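Inositol monophosphatase family protein (Staphylococcus aureus, PDB 5I3S) is probably a metal-dependent phosphatase of the FIG superfamily that hydrolyses inositol monophosphate or a related sugar phosphate. Local coordinates at residues Gly77-Val82 / Leu231-Pro236. Sequence-based numbering, arbitrary orientation.
Sequences GTVWVV and LTISGP
Ile-233 carries this contact, reaching from the loop between strands 222-224 and 237-242 to Val-79 and Val-81 on strand 78-83. CB points at the strand, and there the side chain forks; with chi1 at 57°, CG1 and CG2 lie on the two sides of the backbone N. The methyl CG2 meets Val-81 CG1 at 4.3 Å. CG1 stays further back and extends the chain. Chi2 of 154° extends the tip away from CA and drives CD1 at the strand, between the two valines. There CD1 lies 4.3 Å from Val-81 CG1 and 4.4 Å from Val-79 CG1. One valine methyl faces both methyls of the isoleucine, and the second valine meets the tip alone. Chi1 of 180° swings Val-79 CG1, the methyl that meets CD1, opposite the backbone N.

Val-79 and Val-81 point to the same side of the strand. Trp-80, between them, points away and packs on helix 2-24. Helix 206-218 closes one flank, where both Val-81 and Ile-233 touch Ala-210. Ile-233 also touches Tyr-105 of the next strand and Thr-74. Behind it in the loop, Thr-232 OG1 and Ser-234 OG share a hydrogen bond of 2.8 Å.

The contact sets the loop before strand 237-242 of one sheet of the sugar phosphatase fold against strand 78-83 of the other. Strand 78-83 runs into a DPIDGT sequence, typically metal-binding in this family. No hydrogen bond or charge links the segments, and all three touching residues are buried. With only methyls meeting, the contact is non-directional: it excludes water but does little to fix how the loop is turned.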
ATOM      1  N   GLY A  77     -15.682  31.655  11.665  1.00 34.38           N
ATOM      2  CA  GLY A  77     -14.724  32.281  10.748  1.00 33.62           C
ATOM      3  C   GLY A  77     -14.034  31.277   9.848  1.00 31.87           C
ATOM      4  O   GLY A  77     -14.563  30.197   9.569  1.00 31.62           O
ATOM      5  N   THR A  78     -12.862  31.642   9.359  1.00 31.27           N
ATOM      6  CA  THR A  78     -12.196  30.816   8.341  1.00 32.46           C
ATOM      7  C   THR A  78     -11.077  30.024   9.021  1.00 29.52           C
ATOM      8  O   THR A  78     -10.294  30.600   9.779  1.00 26.30           O
ATOM      9  CB  THR A  78     -11.702  31.619   7.092  1.00 32.23           C
ATOM     10  OG1 THR A  78     -12.800  32.349   6.510  1.00 29.85           O
ATOM     11  CG2 THR A  78     -11.137  30.642   6.007  1.00 31.67           C
ATOM     12  N   VAL A  79     -11.043  28.708   8.755  1.00 28.13           N
ATOM     13  CA  VAL A  79     -10.137  27.799   9.429  1.00 31.05           C
ATOM     14  C   VAL A  79      -9.391  26.867   8.470  1.00 30.47           C
ATOM     15  O   VAL A  79     -10.018  26.134   7.722  1.00 26.89           O
ATOM     16  CB  VAL A  79     -10.885  26.983  10.490  1.00 32.84           C
ATOM     17  CG1 VAL A  79      -9.944  26.025  11.193  1.00 32.52           C
ATOM     18  CG2 VAL A  79     -11.499  27.947  11.494  1.00 34.39           C
ATOM     19  N   TRP A  80      -8.049  26.919   8.542  1.00 29.44           N
ATOM     20  CA  TRP A  80      -7.147  26.085   7.749  1.00 29.46           C
ATOM     21  C   TRP A  80      -6.783  24.917   8.631  1.00 27.14           C
ATOM     22  O   TRP A  80      -6.185  25.130   9.695  1.00 26.68           O
ATOM     23  CB  TRP A  80      -5.865  26.857   7.355  1.00 28.38           C
ATOM     24  CG  TRP A  80      -6.096  27.923   6.278  1.00 29.94           C
ATOM     25  CD1 TRP A  80      -6.939  28.970   6.348  1.00 30.16           C
ATOM     26  CD2 TRP A  80      -5.483  28.002   4.978  1.00 32.05           C
ATOM     27  NE1 TRP A  80      -6.877  29.718   5.206  1.00 30.28           N
ATOM     28  CE2 TRP A  80      -5.994  29.147   4.347  1.00 32.24           C
ATOM     29  CE3 TRP A  80      -4.524  27.232   4.305  1.00 31.22           C
ATOM     30  CZ2 TRP A  80      -5.597  29.544   3.073  1.00 32.88           C
ATOM     31  CZ3 TRP A  80      -4.138  27.617   3.036  1.00 33.29           C
ATOM     32  CH2 TRP A  80      -4.679  28.754   2.427  1.00 34.00           C
ATOM     33  N   VAL A  81      -7.119  23.696   8.225  1.00 22.80           N
ATOM     34  CA  VAL A  81      -6.689  22.548   9.048  1.00 23.69           C
ATOM     35  C   VAL A  81      -5.602  21.748   8.325  1.00 22.69           C
ATOM     36  O   VAL A  81      -5.868  21.127   7.295  1.00 22.61           O
ATOM     37  CB  VAL A  81      -7.878  21.752   9.690  1.00 23.08           C
ATOM     38  CG1 VAL A  81      -9.083  21.722   8.808  1.00 24.61           C
ATOM     39  CG2 VAL A  81      -7.496  20.370  10.155  1.00 22.29           C
ATOM     40  N   VAL A  82      -4.375  21.807   8.849  1.00 22.55           N
ATOM     41  CA  VAL A  82      -3.236  21.346   8.076  1.00 24.68           C
ATOM     42  C   VAL A  82      -2.465  20.221   8.740  1.00 25.30           C
ATOM     43  O   VAL A  82      -2.156  20.304   9.932  1.00 22.72           O
ATOM     44  CB  VAL A  82      -2.322  22.520   7.535  1.00 26.05           C
ATOM     45  CG1 VAL A  82      -2.759  23.893   7.970  1.00 25.84           C
ATOM     46  CG2 VAL A  82      -0.819  22.306   7.712  1.00 26.84           C
ATOM     47  N   LEU A 231     -18.592  13.231  10.488  1.00 19.30           N
ATOM     48  CA  LEU A 231     -17.271  13.745  10.840  1.00 21.22           C
ATOM     49  C   LEU A 231     -17.277  15.229  10.814  1.00 20.36           C
ATOM     50  O   LEU A 231     -17.880  15.829   9.961  1.00 20.95           O
ATOM     51  CB  LEU A 231     -16.194  13.280   9.858  1.00 21.37           C
ATOM     52  CG  LEU A 231     -16.059  11.776   9.792  1.00 21.77           C
ATOM     53  CD1 LEU A 231     -15.086  11.384   8.699  1.00 22.24           C
ATOM     54  CD2 LEU A 231     -15.641  11.218  11.135  1.00 21.28           C
ATOM     55  N   THR A 232     -16.575  15.824  11.754  1.00 20.65           N
ATOM     56  CA  THR A 232     -16.467  17.256  11.835  1.00 21.89           C
ATOM     57  C   THR A 232     -15.034  17.522  12.220  1.00 22.24           C
ATOM     58  O   THR A 232     -14.329  16.608  12.657  1.00 22.20           O
ATOM     59  CB  THR A 232     -17.423  17.876  12.896  1.00 23.85           C
ATOM     60  OG1 THR A 232     -17.089  17.402  14.208  1.00 26.12           O
ATOM     61  CG2 THR A 232     -18.885  17.520  12.602  1.00 23.58           C
ATOM     62  N   ILE A 233     -14.616  18.778  12.092  1.00 21.77           N
ATOM     63  CA  ILE A 233     -13.245  19.175  12.419  1.00 23.63           C
ATOM     64  C   ILE A 233     -13.082  19.636  13.866  1.00 23.94           C
ATOM     65  O   ILE A 233     -12.019  20.089  14.251  1.00 26.33           O
ATOM     66  CB  ILE A 233     -12.673  20.194  11.403  1.00 23.63           C
ATOM     67  CG1 ILE A 233     -13.557  21.449  11.309  1.00 23.56           C
ATOM     68  CG2 ILE A 233     -12.563  19.519  10.046  1.00 22.28           C
ATOM     69  CD1 ILE A 233     -12.764  22.658  10.854  1.00 26.64           C
ATOM     70  N   SER A 234     -14.107  19.443  14.689  1.00 25.77           N
ATOM     71  CA  SER A 234     -14.069  19.891  16.073  1.00 25.90           C
ATOM     72  C   SER A 234     -13.332  18.904  16.960  1.00 24.22           C
ATOM     73  O   SER A 234     -12.930  19.261  18.063  1.00 28.44           O
ATOM     74  CB  SER A 234     -15.515  20.106  16.591  1.00 27.04           C
ATOM     75  OG  SER A 234     -16.272  18.896  16.481  1.00 29.29           O
ATOM     76  N   GLY A 235     -13.213  17.656  16.536  1.00 20.93           N
ATOM     77  CA  GLY A 235     -12.410  16.700  17.270  1.00 21.08           C
ATOM     78  C   GLY A 235     -11.901  15.464  16.524  1.00 21.87           C
ATOM     79  O   GLY A 235     -12.346  15.143  15.425  1.00 22.70           O
ATOM     80  N   PRO A 236     -10.945  14.752  17.130  1.00 22.33           N
ATOM     81  CA  PRO A 236     -10.571  13.465  16.549  1.00 22.53           C
ATOM     82  C   PRO A 236     -11.781  12.504  16.499  1.00 22.07           C
ATOM     83  O   PRO A 236     -12.752  12.714  17.231  1.00 24.43           O
ATOM     84  CB  PRO A 236      -9.508  12.936  17.523  1.00 23.32           C
ATOM     85  CG  PRO A 236      -9.826  13.629  18.846  1.00 23.57           C
ATOM     86  CD  PRO A 236     -10.272  15.002  18.425  1.00 22.72           C
TER